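Local atomic coordinates of chitinase (Jonesia denitrificans, PDB entry 5VG0), a protein that probably degrades chitin, this chain being its copper-dependent lytic polysaccharide monooxygenase domain, which uses a histidine brace to hold the metal. Residues 8-13 with 136-141; 24-29 with 49-54; 81-86 with 106-111; 119-124 with 132-137. All blocks are in the same frame, centred on the assembly; numbering follows the deposited sequence.

In the fold
The four contacts sample the core and flanking loops of a lytic polysaccharide monooxygenase beta sandwich. Contact 4 pairs 119-124 with 132-137 near the centre of the chain. Contact 1, its centre about 9 Å away, docks helix 10-15 on the same strand 131-141 and shares C136 and M137 with contact 4. Contact 3, its centre about 10 Å from that of contact 4, joins strands 80-87 and 105-110 of the two facing sheets. Contact 2, its centre about 23 Å from that of contact 3, lies in loops and touches contact 1, R10 NH1 meeting L52 O and Q11 packing on I26. Contacts 2 and 3 nest inside the loop contact 1 closes, tying the domain's ends together.

Contact 1 (8-13 with 136-141); sequences PSRQAL and CMDVVV
P8 O lies 3.8 Å from M137 CG, and a water molecule donates to it while accepting from D138 N, each bond 2.8 Å. S9 lies against the strand, its CA 3.2 Å from C136 O in a CA-H...O contact. As N-cap of the helix it turns OG back to accept from A12 N at 3.2 Å, the same hydroxyl also bonding to V4 O. R10 carries the contact. Its backbone N bonds to C136 O, and its side chain, fully extended beyond CG (chi2 -174°), crosses D138 at about a right angle. The guanidinium grips the carboxylate side-on, NE to OD2 at 2.8 Å and NH2 to OD1 at 2.9 Å. Both oxygens use syn lone pairs, although the two planes are turned 33° apart, and the paired bonds would limit rotation of either group. Q11 bends at chi2 and meets C136 N through a water that donates to OE1, while NE2 bonds to Y134 O. R10 also bonds to L52 O and N55 and makes a cation-pi contact with W59, so the start of helix 10-15 is clamped between strand 131-141, strand 2-6, whose W3 touches S9 and Q11, and the loop around 49-59.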
# COMPACT_ATOMS: atom_id res chain seq x y z
N PRO A 8 -7.28 -5.06 -1.61
CA PRO A 8 -6.95 -3.98 -2.54
C PRO A 8 -6.60 -2.68 -1.84
O PRO A 8 -7.30 -2.24 -0.93
CB PRO A 8 -8.22 -3.83 -3.38
CG PRO A 8 -9.28 -4.47 -2.61
CD PRO A 8 -8.64 -5.57 -1.84
N SER A 9 -5.53 -2.05 -2.30
CA SER A 9 -5.18 -0.72 -1.88
C SER A 9 -6.14 0.32 -2.48
O SER A 9 -6.89 0.06 -3.42
CB SER A 9 -3.75 -0.40 -2.32
OG SER A 9 -3.63 -0.53 -3.73
N ARG A 10 -6.07 1.53 -1.93
CA ARG A 10 -6.86 2.63 -2.47
C ARG A 10 -6.59 2.82 -3.96
O ARG A 10 -7.53 2.97 -4.75
CB ARG A 10 -6.62 3.91 -1.66
CG ARG A 10 -7.19 3.84 -0.25
CD ARG A 10 -7.07 5.16 0.48
NE ARG A 10 -7.64 5.04 1.81
CZ ARG A 10 -7.74 6.01 2.69
NH1 ARG A 10 -7.30 7.22 2.42
NH2 ARG A 10 -8.30 5.74 3.85
N GLN A 11 -5.33 2.78 -4.37
CA GLN A 11 -5.03 2.95 -5.78
C GLN A 11 -5.54 1.79 -6.61
O GLN A 11 -5.97 1.99 -7.75
CB GLN A 11 -3.53 3.23 -6.03
CG GLN A 11 -2.54 2.25 -5.43
CD GLN A 11 -1.98 2.76 -4.12
OE1 GLN A 11 -2.73 3.02 -3.18
NE2 GLN A 11 -0.68 2.94 -4.06
N ALA A 12 -5.50 0.56 -6.07
CA ALA A 12 -6.06 -0.58 -6.79
C ALA A 12 -7.55 -0.42 -7.04
O ALA A 12 -8.05 -0.76 -8.12
CB ALA A 12 -5.83 -1.87 -6.00
N LEU A 13 -8.28 0.09 -6.05
CA LEU A 13 -9.72 0.27 -6.19
C LEU A 13 -10.03 1.33 -7.22
O LEU A 13 -10.98 1.18 -8.00
CB LEU A 13 -10.32 0.62 -4.83
CG LEU A 13 -10.26 -0.53 -3.82
CD1 LEU A 13 -10.50 -0.02 -2.42
CD2 LEU A 13 -11.22 -1.62 -4.14
N CYS A 136 -2.14 2.38 0.91
CA CYS A 136 -3.09 2.22 2.01
C CYS A 136 -4.17 1.21 1.65
O CYS A 136 -4.71 1.24 0.55
CB CYS A 136 -3.75 3.55 2.33
SG CYS A 136 -2.71 4.56 3.34
N MET A 137 -4.53 0.40 2.63
CA MET A 137 -5.60 -0.59 2.52
C MET A 137 -6.57 -0.37 3.67
O MET A 137 -6.17 -0.43 4.84
CB MET A 137 -5.06 -2.03 2.61
CG MET A 137 -4.29 -2.56 1.41
SD MET A 137 -2.75 -1.73 0.96
CE MET A 137 -1.79 -2.07 2.42
N ASP A 138 -7.82 -0.12 3.35
CA ASP A 138 -8.87 0.04 4.34
C ASP A 138 -9.51 -1.32 4.59
O ASP A 138 -10.03 -1.94 3.66
CB ASP A 138 -9.90 1.05 3.85
CG ASP A 138 -9.28 2.40 3.64
OD1 ASP A 138 -8.80 2.99 4.63
OD2 ASP A 138 -9.25 2.86 2.48
N VAL A 139 -9.47 -1.76 5.85
CA VAL A 139 -9.88 -3.11 6.19
C VAL A 139 -10.78 -3.08 7.41
O VAL A 139 -10.76 -2.15 8.21
CB VAL A 139 -8.67 -4.04 6.44
CG1 VAL A 139 -7.84 -4.17 5.17
CG2 VAL A 139 -7.80 -3.56 7.61
N VAL A 140 -11.59 -4.13 7.53
CA VAL A 140 -12.34 -4.41 8.74
C VAL A 140 -11.93 -5.80 9.17
O VAL A 140 -12.14 -6.77 8.43
CB VAL A 140 -13.86 -4.33 8.53
CG1 VAL A 140 -14.57 -4.59 9.85
CG2 VAL A 140 -14.26 -2.98 7.96
N VAL A 141 -11.32 -5.90 10.34
CA VAL A 141 -10.76 -7.14 10.85
C VAL A 141 -11.76 -7.76 11.82
O VAL A 141 -12.25 -7.08 12.72
CB VAL A 141 -9.42 -6.86 11.54
CG1 VAL A 141 -8.87 -8.14 12.18
CG2 VAL A 141 -8.41 -6.24 10.57
O HOH W 1 -8.28 -0.12 0.54
O HOH W 2 -8.83 -3.25 1.29
O HOH W 3 -2.48 4.56 -0.90

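Contact 2 (24-29 with 49-54)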
# COMPACT_ATOMS: atom_id res chain seq x y z
N GLY A 24 -9.08 10.45 -10.72
CA GLY A 24 -8.11 11.16 -11.53
C GLY A 24 -6.98 10.28 -12.03
O GLY A 24 -7.17 9.10 -12.33
N GLN A 25 -5.79 10.87 -12.08
CA GLN A 25 -4.69 10.22 -12.79
C GLN A 25 -4.29 8.89 -12.17
O GLN A 25 -3.86 7.99 -12.89
CB GLN A 25 -3.49 11.16 -12.87
CG GLN A 25 -2.32 10.60 -13.66
CD GLN A 25 -2.67 10.22 -15.09
OE1 GLN A 25 -3.58 10.78 -15.69
NE2 GLN A 25 -1.92 9.27 -15.64
N ILE A 26 -4.44 8.73 -10.85
CA ILE A 26 -4.02 7.48 -10.22
C ILE A 26 -4.71 6.27 -10.82
O ILE A 26 -4.14 5.17 -10.83
CB ILE A 26 -4.21 7.54 -8.69
CG1 ILE A 26 -3.60 6.31 -8.00
CG2 ILE A 26 -5.66 7.65 -8.30
CD1 ILE A 26 -2.10 6.22 -8.16
N SER A 27 -5.93 6.43 -11.31
CA SER A 27 -6.65 5.29 -11.86
C SER A 27 -5.95 4.68 -13.04
O SER A 27 -6.18 3.51 -13.34
CB SER A 27 -8.03 5.74 -12.29
OG SER A 27 -8.73 6.19 -11.15
N TYR A 28 -5.11 5.44 -13.73
CA TYR A 28 -4.39 4.97 -14.90
C TYR A 28 -3.00 4.45 -14.58
O TYR A 28 -2.37 3.87 -15.47
CB TYR A 28 -4.30 6.10 -15.93
CG TYR A 28 -5.68 6.55 -16.37
CD1 TYR A 28 -6.38 5.84 -17.33
CD2 TYR A 28 -6.30 7.64 -15.79
CE1 TYR A 28 -7.65 6.24 -17.72
CE2 TYR A 28 -7.55 8.03 -16.17
CZ TYR A 28 -8.22 7.33 -17.14
OH TYR A 28 -9.49 7.71 -17.54
N GLU A 29 -2.50 4.66 -13.37
CA GLU A 29 -1.15 4.23 -13.02
C GLU A 29 -1.06 3.95 -11.52
O GLU A 29 -0.32 4.62 -10.78
CB GLU A 29 -0.11 5.24 -13.48
CG GLU A 29 -0.34 6.64 -13.05
CD GLU A 29 0.77 7.55 -13.55
OE1 GLU A 29 1.96 7.16 -13.44
OE2 GLU A 29 0.46 8.62 -14.08
N PHE A 49 -1.23 12.62 -6.46
CA PHE A 49 -2.10 11.56 -5.96
C PHE A 49 -2.69 11.91 -4.59
O PHE A 49 -3.01 11.03 -3.79
CB PHE A 49 -1.34 10.23 -5.95
CG PHE A 49 -0.69 9.88 -7.27
CD1 PHE A 49 -1.40 9.94 -8.46
CD2 PHE A 49 0.63 9.50 -7.31
CE1 PHE A 49 -0.79 9.61 -9.66
CE2 PHE A 49 1.24 9.18 -8.51
CZ PHE A 49 0.53 9.23 -9.68
N ALA A 50 -2.92 13.20 -4.35
CA ALA A 50 -3.44 13.66 -3.06
C ALA A 50 -4.80 13.07 -2.73
O ALA A 50 -5.16 12.99 -1.56
CB ALA A 50 -3.53 15.19 -3.03
N ILE A 51 -5.58 12.65 -3.73
CA ILE A 51 -6.88 12.05 -3.45
C ILE A 51 -6.74 10.85 -2.53
O ILE A 51 -7.66 10.54 -1.76
CB ILE A 51 -7.59 11.67 -4.76
CG1 ILE A 51 -9.03 11.22 -4.46
CG2 ILE A 51 -6.82 10.57 -5.49
CD1 ILE A 51 -10.03 11.58 -5.48
N LEU A 52 -5.60 10.14 -2.59
CA LEU A 52 -5.43 8.95 -1.76
C LEU A 52 -5.41 9.27 -0.28
O LEU A 52 -5.58 8.36 0.53
CB LEU A 52 -4.14 8.23 -2.14
CG LEU A 52 -4.05 7.74 -3.58
CD1 LEU A 52 -2.68 7.16 -3.85
CD2 LEU A 52 -5.15 6.71 -3.89
N ASP A 53 -5.18 10.53 0.09
CA ASP A 53 -5.18 10.95 1.48
C ASP A 53 -6.54 11.45 1.96
O ASP A 53 -6.67 11.77 3.14
CB ASP A 53 -4.18 12.10 1.70
CG ASP A 53 -2.75 11.73 1.37
OD1 ASP A 53 -2.33 10.61 1.67
OD2 ASP A 53 -2.01 12.60 0.83
N ASP A 54 -7.53 11.52 1.09
CA ASP A 54 -8.80 12.17 1.41
C ASP A 54 -9.73 11.14 2.06
O ASP A 54 -10.39 10.36 1.37
CB ASP A 54 -9.42 12.75 0.15
CG ASP A 54 -10.68 13.53 0.42
OD1 ASP A 54 -11.17 13.50 1.56
OD2 ASP A 54 -11.16 14.15 -0.53
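The amide of Q25 and the carboxylate of E29 are linked beside the F49 ring: Q25 NE2 donates to E29 OE2 at 2.9 Å in one of the two conformers modelled for Q25. The donor lies 25° out of the carboxylate plane on its anti side, and the other oxygen, OE1, bonds to S32 OG, which gives the acid a partner at each oxygen. Both residues border F49 at the ring edge, where E29 CD comes within 4.2 Å of CZ. One face is met by I26. With CG1 anti to the backbone N (chi1 -173°) and chi2 bent, its CD1 stands over the ring as a CH-pi contact, 3.9 Å from the centroid and 15° off the normal. The other branch, I26 CG2, touches I51 CG2 at 4.2 Å, and CG1 meets L52 CD1. Two compact turns of chain are packed together, the helical-looking bend at 25-28 and the 3-10 segment 50-53, both in the excursion from helix 10-15 to strand 62-64. This region probably contributes to the substrate-facing surface, as in related enzymes. The E29 side chain lies about 6 Å from that of H1, a copper ligand. An alanine at F49 is likely to strip I26 CD1 of its aromatic support and open a gap between the two turns. I26 also packs against Q11, C14 and V33.

Contact 3 (81-86 with 106-111)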
# COMPACT_ATOMS: atom_id res chain seq x y z
N SER A 81 15.18 -2.59 0.31
CA SER A 81 15.66 -2.73 1.68
C SER A 81 14.60 -3.43 2.50
O SER A 81 14.69 -4.64 2.73
CB SER A 81 16.07 -1.37 2.26
OG SER A 81 15.01 -0.46 2.12
N THR A 82 13.56 -2.72 2.92
CA THR A 82 12.49 -3.30 3.72
C THR A 82 11.12 -2.98 3.13
O THR A 82 10.92 -1.99 2.43
CB THR A 82 12.52 -2.79 5.16
OG1 THR A 82 12.45 -1.38 5.17
CG2 THR A 82 13.75 -3.27 5.90
N TRP A 83 10.19 -3.85 3.50
CA TRP A 83 8.76 -3.64 3.37
C TRP A 83 8.25 -3.38 4.78
O TRP A 83 8.41 -4.23 5.66
CB TRP A 83 8.08 -4.88 2.80
CG TRP A 83 8.70 -5.42 1.55
CD1 TRP A 83 9.76 -6.28 1.46
CD2 TRP A 83 8.30 -5.13 0.22
NE1 TRP A 83 10.03 -6.54 0.15
CE2 TRP A 83 9.15 -5.85 -0.64
CE3 TRP A 83 7.29 -4.34 -0.34
CZ2 TRP A 83 9.03 -5.79 -2.01
CZ3 TRP A 83 7.17 -4.29 -1.71
CH2 TRP A 83 8.03 -5.00 -2.53
N GLU A 84 7.65 -2.23 5.02
CA GLU A 84 7.16 -1.85 6.33
C GLU A 84 5.65 -1.75 6.28
O GLU A 84 5.09 -1.13 5.38
CB GLU A 84 7.74 -0.51 6.77
CG GLU A 84 9.24 -0.55 7.00
CD GLU A 84 9.79 0.82 7.30
OE1 GLU A 84 9.67 1.70 6.45
OE2 GLU A 84 10.34 0.99 8.41
N TYR A 85 4.99 -2.36 7.26
CA TYR A 85 3.54 -2.33 7.37
C TYR A 85 3.14 -1.64 8.66
O TYR A 85 3.57 -2.05 9.74
CB TYR A 85 2.97 -3.75 7.33
CG TYR A 85 3.23 -4.43 6.01
CD1 TYR A 85 2.37 -4.25 4.96
CD2 TYR A 85 4.34 -5.20 5.80
CE1 TYR A 85 2.59 -4.83 3.74
CE2 TYR A 85 4.56 -5.81 4.56
CZ TYR A 85 3.67 -5.62 3.53
OH TYR A 85 3.85 -6.18 2.30
N PHE A 86 2.35 -0.60 8.52
CA PHE A 86 1.85 0.21 9.62
C PHE A 86 0.36 -0.05 9.77
O PHE A 86 -0.35 -0.25 8.78
CB PHE A 86 2.04 1.71 9.34
CG PHE A 86 3.46 2.14 9.18
CD1 PHE A 86 4.16 1.92 8.01
CD2 PHE A 86 4.09 2.82 10.21
CE1 PHE A 86 5.48 2.32 7.89
CE2 PHE A 86 5.40 3.22 10.08
CZ PHE A 86 6.09 2.97 8.91
N LEU A 106 4.48 -11.02 -5.06
CA LEU A 106 5.04 -11.17 -3.72
C LEU A 106 3.91 -11.19 -2.72
O LEU A 106 3.05 -10.31 -2.75
CB LEU A 106 5.97 -9.98 -3.43
CG LEU A 106 6.60 -9.91 -2.05
CD1 LEU A 106 7.50 -11.10 -1.78
CD2 LEU A 106 7.38 -8.62 -1.95
N THR A 107 3.92 -12.17 -1.82
CA THR A 107 2.92 -12.27 -0.78
C THR A 107 3.60 -12.25 0.58
O THR A 107 4.56 -12.98 0.81
CB THR A 107 2.06 -13.53 -0.96
OG1 THR A 107 1.39 -13.44 -2.24
CG2 THR A 107 1.04 -13.67 0.14
N HIS A 108 3.08 -11.42 1.48
CA HIS A 108 3.50 -11.36 2.87
C HIS A 108 2.31 -11.70 3.76
O HIS A 108 1.19 -11.29 3.49
CB HIS A 108 3.94 -9.95 3.22
CG HIS A 108 5.25 -9.57 2.62
ND1 HIS A 108 5.53 -8.29 2.22
CD2 HIS A 108 6.37 -10.29 2.39
CE1 HIS A 108 6.76 -8.23 1.76
NE2 HIS A 108 7.29 -9.43 1.85
N THR A 109 2.57 -12.41 4.84
CA THR A 109 1.55 -12.73 5.81
C THR A 109 1.66 -11.78 7.00
O THR A 109 2.68 -11.77 7.69
CB THR A 109 1.66 -14.17 6.29
OG1 THR A 109 1.60 -15.04 5.15
CG2 THR A 109 0.54 -14.52 7.26
N LEU A 110 0.62 -11.00 7.23
CA LEU A 110 0.51 -10.16 8.41
C LEU A 110 -0.28 -10.92 9.46
O LEU A 110 -1.24 -11.63 9.14
CB LEU A 110 -0.22 -8.86 8.07
CG LEU A 110 0.43 -7.98 7.02
CD1 LEU A 110 -0.31 -6.66 6.92
CD2 LEU A 110 1.90 -7.75 7.29
N THR A 111 0.13 -10.79 10.72
CA THR A 111 -0.54 -11.47 11.82
C THR A 111 -0.84 -10.47 12.93
O THR A 111 -0.29 -9.37 12.97
CB THR A 111 0.27 -12.65 12.41
OG1 THR A 111 1.37 -12.16 13.18
CG2 THR A 111 0.73 -13.60 11.34
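Y85, H108 and W83 form an aromatic cluster between two strands that face each other in different sheets. The Y85 hydroxyl meets H108 ND1 at 2.7 Å, a hydrogen bond in which either could be the donor, and it also bonds to W72 NE1. The two rings stand almost perpendicular and touch rim to rim. The adjacent atom of the H108 ring, CE1, points at W83: it lies 3.4 Å from CG over the face of the five-membered ring, a T-shaped pair with planes at 69°. The same face of the indole takes L106 CD2, 3.3 Å from CZ2, a tight CH-pi contact that L106 makes by swinging CG anti to its backbone N (chi1 177°). L110 CD2 sits over the Y85 ring, 4.0 Å from the centroid. A serine in place of W83 would probably leave H108 CE1 and L106 CD2 without the surface they rest on and Q97 OE1 without its indole donor. The axes of 82-86 and 106-110 come no nearer than 10.3 Å and cross at -38°, so the two strands meet through side chains; W124 stacks on the opposite face of W83, F95 stacks with H108, and strand 68-74 borders the cluster through L70 and L74.

Contact 4 (119-124 with 132-137); sequences TILARW and AFYNCM
A132 begins the pairing with its methyl 4.0 Å from R123 CG. F133, in a hydrogen-bonded pair with W124, lies alongside the indole and points the same way: CD1 is 3.6 Å from W124 CE3, but the planes meet obliquely at 34°, neither stacked nor edge-on. This pair leads to the active site. The F133 side chain comes within about 3 Å of the copper and of the bound peroxide, whose pocket it forms with H1, E34 and H78, and the W124 side chain comes about 4 Å from that of H78. Y134 turns to the other face of the sheet beside R123, whose CD reaches CE2 at 3.5 Å. A bend at chi3 (78°) swings the guanidinium nearly perpendicular to the phenol, toward E84 and A39 O; the phenol hydroxyl bonds to P36 O and A39 N. N135 pairs with A122 through two backbone bonds, A122 N to N135 O being 2.8 Å, and its side-chain OD1 accepts from V4 N. C136, disulfide-bonded to C42, rests its SG 3.9 Å from L121 CD1. M137 folds back so that CE, in one of two conformers, sits 3.9 Å from both I120 CG2 and A122 CB. The strands, antiparallel at 161°, form a beta hairpin; strand 80-87 flanks it beyond 118-126, strands 34-36 and 62-64 pair with 131-141, and the face bearing A122, W124, N135 and M137 packs on W72, L74 and L70 of strand 68-74.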
# COMPACT_ATOMS: atom_id res chain seq x y z
N THR A 119 -6.70 1.18 8.93
CA THR A 119 -6.02 1.43 7.67
C THR A 119 -4.60 0.91 7.78
O THR A 119 -3.86 1.33 8.68
CB THR A 119 -6.04 2.91 7.28
OG1 THR A 119 -7.41 3.33 7.15
CG2 THR A 119 -5.32 3.15 5.97
N ILE A 120 -4.23 -0.00 6.91
CA ILE A 120 -2.86 -0.50 6.83
C ILE A 120 -2.12 0.33 5.80
O ILE A 120 -2.62 0.51 4.69
CB ILE A 120 -2.85 -1.98 6.40
CG1 ILE A 120 -3.65 -2.84 7.37
CG2 ILE A 120 -1.42 -2.49 6.27
CD1 ILE A 120 -3.85 -4.25 6.92
N LEU A 121 -0.95 0.85 6.15
CA LEU A 121 -0.05 1.48 5.19
C LEU A 121 1.11 0.54 4.95
O LEU A 121 1.80 0.13 5.89
CB LEU A 121 0.46 2.82 5.72
CG LEU A 121 1.59 3.46 4.88
CD1 LEU A 121 1.08 3.88 3.52
CD2 LEU A 121 2.23 4.60 5.62
N ALA A 122 1.32 0.21 3.69
CA ALA A 122 2.47 -0.55 3.25
C ALA A 122 3.44 0.42 2.59
O ALA A 122 3.07 1.13 1.66
CB ALA A 122 2.06 -1.65 2.28
N ARG A 123 4.67 0.44 3.09
CA ARG A 123 5.72 1.31 2.59
C ARG A 123 6.84 0.41 2.06
O ARG A 123 7.45 -0.34 2.82
CB ARG A 123 6.20 2.21 3.72
CG ARG A 123 7.14 3.28 3.32
CD ARG A 123 7.22 4.34 4.43
NE ARG A 123 8.05 3.91 5.53
CZ ARG A 123 8.38 4.67 6.57
NH1 ARG A 123 7.88 5.89 6.70
NH2 ARG A 123 9.21 4.21 7.49
N TRP A 124 7.07 0.50 0.77
CA TRP A 124 8.09 -0.29 0.08
C TRP A 124 9.31 0.60 -0.12
O TRP A 124 9.26 1.55 -0.91
CB TRP A 124 7.54 -0.76 -1.27
CG TRP A 124 8.55 -1.38 -2.19
CD1 TRP A 124 9.73 -1.95 -1.86
CD2 TRP A 124 8.42 -1.50 -3.61
NE1 TRP A 124 10.36 -2.41 -2.99
CE2 TRP A 124 9.57 -2.15 -4.08
CE3 TRP A 124 7.44 -1.13 -4.52
CZ2 TRP A 124 9.77 -2.43 -5.43
CZ3 TRP A 124 7.65 -1.41 -5.86
CH2 TRP A 124 8.80 -2.05 -6.30
N ALA A 132 10.27 5.63 -1.75
CA ALA A 132 9.44 4.52 -1.32
C ALA A 132 8.13 4.59 -2.09
O ALA A 132 7.76 5.62 -2.66
CB ALA A 132 9.18 4.57 0.17
N PHE A 133 7.41 3.48 -2.08
CA PHE A 133 6.07 3.39 -2.64
C PHE A 133 5.08 3.19 -1.51
O PHE A 133 5.33 2.45 -0.56
CB PHE A 133 5.97 2.25 -3.67
CG PHE A 133 6.77 2.54 -4.90
CD1 PHE A 133 8.13 2.36 -4.92
CD2 PHE A 133 6.15 3.06 -6.02
CE1 PHE A 133 8.87 2.70 -6.03
CE2 PHE A 133 6.89 3.40 -7.13
CZ PHE A 133 8.25 3.23 -7.13
N TYR A 134 3.93 3.86 -1.62
CA TYR A 134 2.99 4.01 -0.52
C TYR A 134 1.63 3.44 -0.92
O TYR A 134 1.04 3.88 -1.90
CB TYR A 134 2.86 5.49 -0.16
CG TYR A 134 4.13 6.06 0.44
CD1 TYR A 134 5.18 6.52 -0.35
CD2 TYR A 134 4.29 6.12 1.82
CE1 TYR A 134 6.35 7.02 0.22
CE2 TYR A 134 5.44 6.62 2.39
CZ TYR A 134 6.47 7.06 1.59
OH TYR A 134 7.59 7.55 2.22
N ASN A 135 1.13 2.51 -0.11
CA ASN A 135 -0.14 1.84 -0.38
C ASN A 135 -0.97 1.74 0.89
O ASN A 135 -0.57 1.05 1.83
CB ASN A 135 0.05 0.41 -0.90
CG ASN A 135 0.46 0.33 -2.38
OD1 ASN A 135 -0.32 -0.11 -3.20
ND2 ASN A 135 1.65 0.78 -2.70
N CYS A 136 -2.14 2.38 0.91
CA CYS A 136 -3.09 2.22 2.01
C CYS A 136 -4.17 1.21 1.65
O CYS A 136 -4.71 1.24 0.55
CB CYS A 136 -3.75 3.55 2.33
SG CYS A 136 -2.71 4.56 3.34
N MET A 137 -4.53 0.40 2.63
CA MET A 137 -5.60 -0.59 2.52
C MET A 137 -6.57 -0.37 3.67
O MET A 137 -6.17 -0.43 4.84
CB MET A 137 -5.06 -2.03 2.61
CG MET A 137 -4.29 -2.56 1.41
SD MET A 137 -2.75 -1.73 0.96
CE MET A 137 -1.79 -2.07 2.42